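Local coordinates for alpha-Amylase (Thermotoga maritima, PDB 2B5D), which is a glycoside hydrolase of family 57, pairing a barrel-like catalytic domain of strands and helices with a largely helical C-terminal part, at residues P156-V165 with I518-V527; Y252-Y262 with H355-F363. One frame throughout, in Å; residues are numbered along the deposited sequence.

Overall arrangement
The two contacts lie on opposite sides of the chain's centre, with their centres about 41 Å apart and nearest atoms about 22 Å apart, so they do not touch. Along the chain the order is 156-165, 252-262, 355-363 and 518-527: both halves of contact 2 fall between the two halves of contact 1. Contact 1 fastens the C-terminal tail onto helix 156-174, which follows strand 137-142 of the central sheet. Contact 2 sets the loop that leaves strand 233-236 against the break between helices 352-356 and 360-373, just after strand 343-349. Helix 156-174 and both sides of contact 2 thus follow strands of one sheet, while 518-527 comes after helix 502-511 and ties the chain's end to that core.

Contact 1. Residues P156-V165 with I518-V527; sequences PEVVNAQITV and INFRVMARDV
M523 and A161 pack closely where the C-terminal tail lies along the start of helix 156-174. The sulfur SD of M523 sits 3.6 Å from A161 CB. All three side-chain torsions of M523 are near -65°, curling it so that CE turns back to the helix, 4.0 Å from V158 N. V522 continues this apolar seam, its CB 4.2 Å from A161 CB, and V165 CG2 carries it on to I518 CG1.

Toward the periphery R525 brings polar contacts to the buried T164. The edge of its guanidinium meets T164 OG1, NH2 donating to it in a bond modelled so short that its length is doubtful, while V522 CG1 lies over a face. T164 OG1 itself donates to N160 O at 3.1 Å and has N199 as a further partner. A water accepts from R525 NH1 and donates to the carbonyl oxygens of E157 and V522. Toward the chain end, V527 CG1 still touches P156 CB at 3.6 Å, whereas D526 is exposed to solvent.

Around this seam, I431 of helix 418-436 touches E157 and M523, L453 of helix 443-458 meets V522, and Y195 of helix 192-198 packs on P156 and V527.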
loop_
_atom_site.group_PDB
_atom_site.type_symbol
_atom_site.label_atom_id
_atom_site.label_comp_id
_atom_site.label_asym_id
_atom_site.label_seq_id
_atom_site.Cartn_x
_atom_site.Cartn_y
_atom_site.Cartn_z
ATOM N N PRO A 156 -9.522 -30.176 19.898
ATOM C CA PRO A 156 -8.664 -31.348 20.060
ATOM C C PRO A 156 -8.545 -32.169 18.794
ATOM O O PRO A 156 -7.481 -32.740 18.560
ATOM C CB PRO A 156 -9.364 -32.183 21.124
ATOM C CG PRO A 156 -10.514 -31.416 21.666
ATOM C CD PRO A 156 -10.522 -30.055 20.987
ATOM N N GLU A 157 -9.602 -32.229 17.971
ATOM C CA GLU A 157 -9.528 -32.960 16.692
ATOM C C GLU A 157 -8.420 -32.406 15.781
ATOM O O GLU A 157 -7.676 -33.176 15.125
ATOM C CB GLU A 157 -10.883 -32.926 15.929
ATOM C CG GLU A 157 -12.145 -33.465 16.682
ATOM C CD GLU A 157 -12.674 -32.468 17.686
ATOM O OE1 GLU A 157 -13.780 -32.683 18.183
ATOM O OE2 GLU A 157 -11.988 -31.456 18.019
ATOM N N VAL A 158 -8.308 -31.076 15.697
ATOM C CA VAL A 158 -7.301 -30.501 14.783
ATOM C C VAL A 158 -5.894 -30.626 15.378
ATOM O O VAL A 158 -4.907 -31.006 14.703
ATOM C CB VAL A 158 -7.722 -29.037 14.228
ATOM C CG1 VAL A 158 -7.471 -27.940 15.247
ATOM C CG2 VAL A 158 -7.041 -28.747 12.841
ATOM N N VAL A 159 -5.829 -30.425 16.675
ATOM C CA VAL A 159 -4.581 -30.671 17.409
ATOM C C VAL A 159 -3.996 -32.067 17.200
ATOM O O VAL A 159 -2.819 -32.210 16.825
ATOM C CB VAL A 159 -4.747 -30.358 18.882
ATOM C CG1 VAL A 159 -3.450 -30.718 19.677
ATOM C CG2 VAL A 159 -5.119 -28.867 19.088
ATOM N N ASN A 160 -4.820 -33.108 17.428
ATOM C CA ASN A 160 -4.357 -34.497 17.398
ATOM C C ASN A 160 -4.057 -34.898 15.940
ATOM O O ASN A 160 -3.107 -35.647 15.653
ATOM C CB ASN A 160 -5.423 -35.381 18.131
ATOM C CG ASN A 160 -5.014 -36.881 18.277
ATOM O OD1 ASN A 160 -3.851 -37.237 18.195
ATOM N ND2 ASN A 160 -6.006 -37.751 18.457
ATOM N N ALA A 161 -4.867 -34.395 14.999
ATOM C CA ALA A 161 -4.622 -34.575 13.561
ATOM C C ALA A 161 -3.354 -33.884 13.115
ATOM O O ALA A 161 -2.529 -34.491 12.354
ATOM C CB ALA A 161 -5.803 -34.033 12.756
ATOM N N GLN A 162 -3.148 -32.634 13.560
ATOM C CA GLN A 162 -1.780 -32.060 13.429
ATOM C C GLN A 162 -0.677 -33.006 13.841
ATOM O O GLN A 162 0.279 -33.228 13.084
ATOM C CB GLN A 162 -1.624 -30.730 14.172
ATOM C CG GLN A 162 -2.192 -29.545 13.423
ATOM C CD GLN A 162 -1.258 -29.000 12.353
ATOM O OE1 GLN A 162 -0.014 -29.034 12.506
ATOM N NE2 GLN A 162 -1.859 -28.433 11.257
ATOM N N ILE A 163 -0.798 -33.607 15.024
ATOM C CA ILE A 163 0.240 -34.588 15.496
ATOM C C ILE A 163 0.344 -35.835 14.644
ATOM O O ILE A 163 1.467 -36.202 14.198
ATOM C CB ILE A 163 -0.028 -35.021 16.982
ATOM C CG1 ILE A 163 0.223 -33.819 17.914
ATOM C CG2 ILE A 163 0.837 -36.219 17.365
ATOM C CD1 ILE A 163 -0.727 -33.742 19.054
ATOM N N THR A 164 -0.812 -36.520 14.429
ATOM C CA THR A 164 -0.800 -37.773 13.681
ATOM C C THR A 164 -0.304 -37.649 12.293
ATOM O O THR A 164 0.412 -38.545 11.784
ATOM C CB THR A 164 -2.248 -38.422 13.594
ATOM O OG1 THR A 164 -2.722 -38.683 14.916
ATOM C CG2 THR A 164 -2.217 -39.676 12.825
ATOM N N VAL A 165 -0.731 -36.575 11.614
ATOM C CA VAL A 165 -0.269 -36.350 10.258
ATOM C C VAL A 165 1.252 -36.165 10.177
ATOM O O VAL A 165 1.904 -36.779 9.322
ATOM C CB VAL A 165 -1.111 -35.273 9.516
ATOM C CG1 VAL A 165 -0.514 -34.953 8.125
ATOM C CG2 VAL A 165 -2.573 -35.782 9.341
ATOM N N ILE A 518 -2.473 -38.197 2.863
ATOM C CA ILE A 518 -3.372 -37.822 3.950
ATOM C C ILE A 518 -4.739 -38.542 3.823
ATOM O O ILE A 518 -5.136 -39.009 2.736
ATOM C CB ILE A 518 -3.522 -36.263 4.041
ATOM C CG1 ILE A 518 -3.828 -35.788 5.472
ATOM C CG2 ILE A 518 -4.555 -35.744 3.059
ATOM C CD1 ILE A 518 -3.949 -34.245 5.618
ATOM N N ASN A 519 -5.475 -38.596 4.919
ATOM C CA ASN A 519 -6.782 -39.155 4.900
ATOM C C ASN A 519 -7.664 -38.317 5.756
ATOM O O ASN A 519 -7.466 -38.291 6.925
ATOM C CB ASN A 519 -6.745 -40.551 5.532
ATOM C CG ASN A 519 -8.091 -41.306 5.381
ATOM O OD1 ASN A 519 -9.201 -40.752 5.595
ATOM N ND2 ASN A 519 -7.980 -42.572 5.055
ATOM N N PHE A 520 -8.696 -37.712 5.200
ATOM C CA PHE A 520 -9.506 -36.732 5.916
ATOM C C PHE A 520 -10.109 -37.318 7.143
ATOM O O PHE A 520 -10.609 -36.578 7.989
ATOM C CB PHE A 520 -10.631 -36.190 5.005
ATOM C CG PHE A 520 -11.752 -37.196 4.729
ATOM C CD1 PHE A 520 -12.897 -37.216 5.523
ATOM C CD2 PHE A 520 -11.636 -38.131 3.680
ATOM C CE1 PHE A 520 -13.911 -38.163 5.291
ATOM C CE2 PHE A 520 -12.643 -39.063 3.436
ATOM C CZ PHE A 520 -13.775 -39.075 4.252
ATOM N N ARG A 521 -10.140 -38.665 7.198
ATOM C CA ARG A 521 -10.783 -39.374 8.324
ATOM C C ARG A 521 -10.102 -39.202 9.690
ATOM O O ARG A 521 -10.816 -39.243 10.750
ATOM C CB ARG A 521 -11.169 -40.819 7.956
ATOM C CG ARG A 521 -12.536 -40.870 7.178
ATOM C CD ARG A 521 -12.886 -42.243 6.567
ATOM N NE ARG A 521 -12.003 -42.573 5.456
ATOM C CZ ARG A 521 -12.334 -42.522 4.166
ATOM N NH1 ARG A 521 -13.565 -42.233 3.779
ATOM N NH2 ARG A 521 -11.438 -42.824 3.243
ATOM N N VAL A 522 -8.790 -38.852 9.681
ATOM C CA VAL A 522 -8.147 -38.322 10.919
ATOM C C VAL A 522 -9.027 -37.353 11.681
ATOM O O VAL A 522 -8.960 -37.276 12.919
ATOM C CB VAL A 522 -6.762 -37.565 10.749
ATOM C CG1 VAL A 522 -5.562 -38.498 10.885
ATOM C CG2 VAL A 522 -6.700 -36.613 9.525
ATOM N N MET A 523 -9.870 -36.601 10.987
ATOM C CA MET A 523 -10.674 -35.544 11.681
ATOM C C MET A 523 -11.933 -36.069 12.315
ATOM O O MET A 523 -12.658 -35.344 13.017
ATOM C CB MET A 523 -11.014 -34.395 10.735
ATOM C CG MET A 523 -9.762 -33.608 10.252
ATOM S SD MET A 523 -8.965 -32.736 11.624
ATOM C CE MET A 523 -10.210 -31.541 12.209
ATOM N N ALA A 524 -12.227 -37.332 12.057
ATOM C CA ALA A 524 -13.454 -37.891 12.631
ATOM C C ALA A 524 -13.210 -38.697 13.934
ATOM O O ALA A 524 -14.173 -39.240 14.507
ATOM C CB ALA A 524 -14.195 -38.749 11.575
ATOM N N ARG A 525 -11.944 -38.796 14.382
ATOM C CA ARG A 525 -11.592 -39.600 15.569
ATOM C C ARG A 525 -12.083 -38.996 16.851
ATOM O O ARG A 525 -12.382 -37.811 16.892
ATOM C CB ARG A 525 -10.118 -39.838 15.690
ATOM C CG ARG A 525 -9.487 -40.462 14.517
ATOM C CD ARG A 525 -8.361 -39.531 14.348
ATOM N NE ARG A 525 -7.060 -40.040 14.668
ATOM C CZ ARG A 525 -5.971 -39.283 14.875
ATOM N NH1 ARG A 525 -5.997 -37.938 14.855
ATOM N NH2 ARG A 525 -4.840 -39.919 15.093
ATOM N N ASP A 526 -12.215 -39.817 17.893
ATOM C CA ASP A 526 -12.609 -39.271 19.205
ATOM C C ASP A 526 -11.475 -38.472 19.831
ATOM O O ASP A 526 -10.294 -38.579 19.428
ATOM C CB ASP A 526 -13.088 -40.329 20.228
ATOM C CG ASP A 526 -14.090 -39.713 21.258
ATOM O OD1 ASP A 526 -14.677 -38.602 20.910
ATOM O OD2 ASP A 526 -14.282 -40.304 22.385
ATOM N N VAL A 527 -11.872 -37.680 20.815
ATOM C CA VAL A 527 -10.960 -36.886 21.568
ATOM C C VAL A 527 -11.253 -37.057 23.051
ATOM O O VAL A 527 -12.311 -37.564 23.401
ATOM C CB VAL A 527 -11.108 -35.369 21.183
ATOM C CG1 VAL A 527 -10.764 -35.183 19.709
ATOM C CG2 VAL A 527 -12.526 -34.801 21.583
HETATM O O HOH W 1 -8.067 -35.940 15.124
#

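Contact 2. Residues Y252-Y262 with H355-F363; sequences YPGDPRYREFY and HWWFEGVFF
P253 and W357 form a CH-pi contact in the barrel-like family 57 domain, where the loop after strand 233-236 packs against the type I turn W357-G360, which separates two helices. The proline CG stands over the indole face, 3.6 Å from the centroid of its five-membered ring, while G360 N lies over the opposite face near the rim. The same indole presents its NE1 edge to the face of Y258 in a T-shaped pair, planes at 79°, so W357 is held by face and edge.

Next along the loop, R259 lays its guanidinium nearly flat on the ring of F358 in a cation-pi stack, CZ being 3.8 Å from the ring centroid. R259 NH1 is also hydrogen-bonded to Y106 OH. At the far end F261 joins an aromatic cluster: its edge points into the face of H355, planes at 86°, and its own face meets the six-membered ring of W356 in a loose, tilted, offset stack, centroids 5.0 Å apart. An anti relation of its CG to the backbone N (chi1 -174°) carries the F261 ring across to both partners. K290 adds a cation-pi contact to F261.

A kink in the E359 side chain turns its carboxylate back to the loop. R259 N donates to the syn lone pair of E359 OE2 at 2.7 Å, and a water bridges E359 OE1, F358 N and R259 O.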
loop_
_atom_site.group_PDB
_atom_site.type_symbol
_atom_site.label_atom_id
_atom_site.label_comp_id
_atom_site.label_asym_id
_atom_site.label_seq_id
_atom_site.Cartn_x
_atom_site.Cartn_y
_atom_site.Cartn_z
ATOM N N TYR A 252 28.496 -14.462 19.871
ATOM C CA TYR A 252 29.613 -14.816 18.989
ATOM C C TYR A 252 29.452 -14.354 17.538
ATOM O O TYR A 252 30.340 -13.693 17.023
ATOM C CB TYR A 252 29.904 -16.318 18.968
ATOM C CG TYR A 252 30.134 -16.965 20.298
ATOM C CD1 TYR A 252 29.424 -18.114 20.656
ATOM C CD2 TYR A 252 31.091 -16.455 21.205
ATOM C CE1 TYR A 252 29.651 -18.747 21.867
ATOM C CE2 TYR A 252 31.320 -17.076 22.399
ATOM C CZ TYR A 252 30.590 -18.215 22.727
ATOM O OH TYR A 252 30.805 -18.812 23.917
ATOM N N PRO A 253 28.331 -14.695 16.860
ATOM C CA PRO A 253 28.252 -14.263 15.439
ATOM C C PRO A 253 28.476 -12.760 15.151
ATOM O O PRO A 253 28.788 -12.393 14.021
ATOM C CB PRO A 253 26.845 -14.717 15.022
ATOM C CG PRO A 253 26.569 -15.902 15.918
ATOM C CD PRO A 253 27.142 -15.494 17.249
ATOM N N GLY A 254 28.311 -11.885 16.135
ATOM C CA GLY A 254 28.581 -10.467 15.913
ATOM C C GLY A 254 30.052 -10.060 15.896
ATOM O O GLY A 254 30.366 -8.876 15.774
ATOM N N ASP A 255 30.965 -11.031 15.999
ATOM C CA ASP A 255 32.400 -10.775 15.914
ATOM C C ASP A 255 32.804 -10.112 14.589
ATOM O O ASP A 255 32.422 -10.579 13.504
ATOM C CB ASP A 255 33.171 -12.081 16.100
ATOM C CG ASP A 255 34.667 -11.869 16.291
ATOM O OD1 ASP A 255 35.352 -11.603 15.276
ATOM O OD2 ASP A 255 35.165 -12.001 17.447
ATOM N N PRO A 256 33.607 -9.021 14.669
ATOM C CA PRO A 256 34.036 -8.312 13.460
ATOM C C PRO A 256 34.751 -9.150 12.396
ATOM O O PRO A 256 34.790 -8.730 11.242
ATOM C CB PRO A 256 34.921 -7.167 13.990
ATOM C CG PRO A 256 35.185 -7.457 15.410
ATOM C CD PRO A 256 34.119 -8.396 15.905
ATOM N N ARG A 257 35.274 -10.327 12.740
ATOM C CA ARG A 257 36.002 -11.200 11.755
ATOM C C ARG A 257 35.073 -12.084 10.943
ATOM O O ARG A 257 35.510 -12.830 10.045
ATOM C CB ARG A 257 37.007 -12.134 12.453
ATOM C CG ARG A 257 38.194 -11.433 13.135
ATOM C CD ARG A 257 38.910 -12.410 14.049
ATOM N NE ARG A 257 38.213 -12.546 15.326
ATOM C CZ ARG A 257 38.654 -13.246 16.369
ATOM N NH1 ARG A 257 37.920 -13.301 17.477
ATOM N NH2 ARG A 257 39.811 -13.900 16.296
ATOM N N TYR A 258 33.793 -12.057 11.300
ATOM C CA TYR A 258 32.834 -12.948 10.672
ATOM C C TYR A 258 32.208 -12.311 9.431
ATOM O O TYR A 258 32.106 -11.089 9.323
ATOM C CB TYR A 258 31.766 -13.402 11.672
ATOM C CG TYR A 258 32.203 -14.484 12.657
ATOM C CD1 TYR A 258 31.827 -14.412 13.983
ATOM C CD2 TYR A 258 32.980 -15.567 12.252
ATOM C CE1 TYR A 258 32.206 -15.377 14.887
ATOM C CE2 TYR A 258 33.368 -16.552 13.143
ATOM C CZ TYR A 258 32.978 -16.456 14.456
ATOM O OH TYR A 258 33.350 -17.428 15.368
ATOM N N ARG A 259 31.786 -13.164 8.503
ATOM C CA ARG A 259 31.224 -12.732 7.233
ATOM C C ARG A 259 29.924 -11.959 7.430
ATOM O O ARG A 259 29.008 -12.412 8.143
ATOM C CB ARG A 259 31.051 -13.958 6.349
ATOM C CG ARG A 259 30.780 -13.728 4.880
ATOM C CD ARG A 259 29.414 -14.284 4.653
ATOM N NE ARG A 259 29.375 -15.150 3.504
ATOM C CZ ARG A 259 28.324 -15.895 3.180
ATOM N NH1 ARG A 259 28.359 -16.663 2.103
ATOM N NH2 ARG A 259 27.240 -15.871 3.934
ATOM N N GLU A 260 29.869 -10.782 6.806
ATOM C CA GLU A 260 28.723 -9.878 6.842
ATOM C C GLU A 260 27.597 -10.392 5.950
ATOM O O GLU A 260 27.813 -10.689 4.775
ATOM C CB GLU A 260 29.165 -8.485 6.403
ATOM C CG GLU A 260 28.041 -7.483 6.212
ATOM C CD GLU A 260 27.306 -7.179 7.501
ATOM O OE1 GLU A 260 26.098 -7.475 7.573
ATOM O OE2 GLU A 260 27.942 -6.663 8.450
ATOM N N PHE A 261 26.391 -10.492 6.505
ATOM C CA PHE A 261 25.262 -11.072 5.784
ATOM C C PHE A 261 24.729 -10.113 4.719
ATOM O O PHE A 261 24.463 -10.519 3.583
ATOM C CB PHE A 261 24.149 -11.484 6.751
ATOM C CG PHE A 261 23.017 -12.225 6.089
ATOM C CD1 PHE A 261 23.113 -13.584 5.837
ATOM C CD2 PHE A 261 21.855 -11.554 5.712
ATOM C CE1 PHE A 261 22.079 -14.260 5.214
ATOM C CE2 PHE A 261 20.816 -12.219 5.091
ATOM C CZ PHE A 261 20.919 -13.570 4.843
ATOM N N TYR A 262 24.627 -8.843 5.094
ATOM C CA TYR A 262 23.953 -7.816 4.303
ATOM C C TYR A 262 24.870 -7.031 3.372
ATOM O O TYR A 262 24.686 -5.815 3.180
ATOM C CB TYR A 262 23.195 -6.854 5.231
ATOM C CG TYR A 262 22.111 -7.549 5.992
ATOM C CD1 TYR A 262 22.226 -7.756 7.368
ATOM C CD2 TYR A 262 20.994 -8.066 5.320
ATOM C CE1 TYR A 262 21.232 -8.424 8.071
ATOM C CE2 TYR A 262 19.990 -8.737 6.006
ATOM C CZ TYR A 262 20.107 -8.910 7.384
ATOM O OH TYR A 262 19.104 -9.572 8.072
ATOM N N HIS A 355 23.573 -20.077 7.826
ATOM C CA HIS A 355 22.814 -19.123 7.048
ATOM C C HIS A 355 22.861 -17.705 7.603
ATOM O O HIS A 355 23.420 -16.828 6.953
ATOM C CB HIS A 355 21.395 -19.611 6.727
ATOM C CG HIS A 355 20.635 -18.682 5.827
ATOM N ND1 HIS A 355 21.043 -18.394 4.537
ATOM C CD2 HIS A 355 19.521 -17.942 6.047
ATOM C CE1 HIS A 355 20.202 -17.526 4.002
ATOM N NE2 HIS A 355 19.275 -17.233 4.899
ATOM N N TRP A 356 22.294 -17.457 8.779
ATOM C CA TRP A 356 22.500 -16.164 9.444
ATOM C C TRP A 356 23.973 -15.938 9.784
ATOM O O TRP A 356 24.507 -14.846 9.582
ATOM C CB TRP A 356 21.636 -16.056 10.703
ATOM C CG TRP A 356 20.230 -15.882 10.322
ATOM C CD1 TRP A 356 19.233 -16.831 10.337
ATOM C CD2 TRP A 356 19.654 -14.689 9.761
ATOM N NE1 TRP A 356 18.059 -16.285 9.845
ATOM C CE2 TRP A 356 18.287 -14.974 9.486
ATOM C CE3 TRP A 356 20.160 -13.400 9.473
ATOM C CZ2 TRP A 356 17.417 -14.012 8.942
ATOM C CZ3 TRP A 356 19.301 -12.448 8.940
ATOM C CH2 TRP A 356 17.940 -12.759 8.680
ATOM N N TRP A 357 24.609 -16.999 10.268
ATOM C CA TRP A 357 25.992 -17.024 10.644
ATOM C C TRP A 357 26.700 -18.006 9.735
ATOM O O TRP A 357 26.557 -19.215 9.884
ATOM C CB TRP A 357 26.083 -17.507 12.084
ATOM C CG TRP A 357 27.427 -17.453 12.727
ATOM C CD1 TRP A 357 28.467 -16.619 12.421
ATOM C CD2 TRP A 357 27.851 -18.225 13.846
ATOM N NE1 TRP A 357 29.524 -16.843 13.262
ATOM C CE2 TRP A 357 29.176 -17.825 14.152
ATOM C CE3 TRP A 357 27.245 -19.227 14.622
ATOM C CZ2 TRP A 357 29.901 -18.390 15.203
ATOM C CZ3 TRP A 357 27.968 -19.782 15.658
ATOM C CH2 TRP A 357 29.272 -19.366 15.940
ATOM N N PHE A 358 27.486 -17.480 8.813
ATOM C CA PHE A 358 28.108 -18.277 7.745
ATOM C C PHE A 358 29.009 -19.385 8.298
ATOM O O PHE A 358 29.067 -20.481 7.753
ATOM C CB PHE A 358 28.894 -17.319 6.818
ATOM C CG PHE A 358 29.732 -17.998 5.770
ATOM C CD1 PHE A 358 29.152 -18.773 4.777
ATOM C CD2 PHE A 358 31.109 -17.823 5.758
ATOM C CE1 PHE A 358 29.933 -19.373 3.795
ATOM C CE2 PHE A 358 31.902 -18.417 4.787
ATOM C CZ PHE A 358 31.320 -19.183 3.798
ATOM N N GLU A 359 29.689 -19.073 9.396
ATOM C CA GLU A 359 30.706 -19.926 9.995
ATOM C C GLU A 359 30.116 -20.870 11.037
ATOM O O GLU A 359 30.850 -21.623 11.668
ATOM C CB GLU A 359 31.786 -19.046 10.651
ATOM C CG GLU A 359 32.506 -18.077 9.680
ATOM C CD GLU A 359 31.789 -16.740 9.463
ATOM O OE1 GLU A 359 30.593 -16.634 9.789
ATOM O OE2 GLU A 359 32.426 -15.778 8.975
ATOM N N GLY A 360 28.797 -20.807 11.228
ATOM C CA GLY A 360 28.092 -21.613 12.221
ATOM C C GLY A 360 28.341 -23.114 12.188
ATOM O O GLY A 360 28.462 -23.742 13.228
ATOM N N VAL A 361 28.391 -23.727 11.014
ATOM C CA VAL A 361 28.562 -25.180 11.044
ATOM C C VAL A 361 30.013 -25.549 11.412
ATOM O O VAL A 361 30.239 -26.559 12.082
ATOM C CB VAL A 361 28.000 -25.936 9.779
ATOM C CG1 VAL A 361 26.628 -25.358 9.347
ATOM C CG2 VAL A 361 28.975 -25.886 8.650
ATOM N N PHE A 362 30.955 -24.693 10.997
ATOM C CA PHE A 362 32.362 -24.774 11.370
ATOM C C PHE A 362 32.486 -24.728 12.873
ATOM O O PHE A 362 33.228 -25.517 13.445
ATOM C CB PHE A 362 33.202 -23.600 10.798
ATOM C CG PHE A 362 33.165 -23.450 9.281
ATOM C CD1 PHE A 362 33.033 -22.181 8.700
ATOM C CD2 PHE A 362 33.310 -24.552 8.428
ATOM C CE1 PHE A 362 33.022 -22.008 7.290
ATOM C CE2 PHE A 362 33.294 -24.390 7.028
ATOM C CZ PHE A 362 33.153 -23.115 6.460
ATOM N N PHE A 363 31.809 -23.762 13.498
ATOM C CA PHE A 363 31.668 -23.702 14.959
ATOM C C PHE A 363 31.091 -25.013 15.562
ATOM O O PHE A 363 31.649 -25.584 16.511
ATOM C CB PHE A 363 30.830 -22.491 15.384
ATOM C CG PHE A 363 30.540 -22.455 16.869
ATOM C CD1 PHE A 363 31.320 -21.680 17.733
ATOM C CD2 PHE A 363 29.477 -23.211 17.415
ATOM C CE1 PHE A 363 31.073 -21.663 19.122
ATOM C CE2 PHE A 363 29.213 -23.191 18.777
ATOM C CZ PHE A 363 30.020 -22.432 19.642
HETATM O O HOH W 2 28.727 -15.018 9.397
#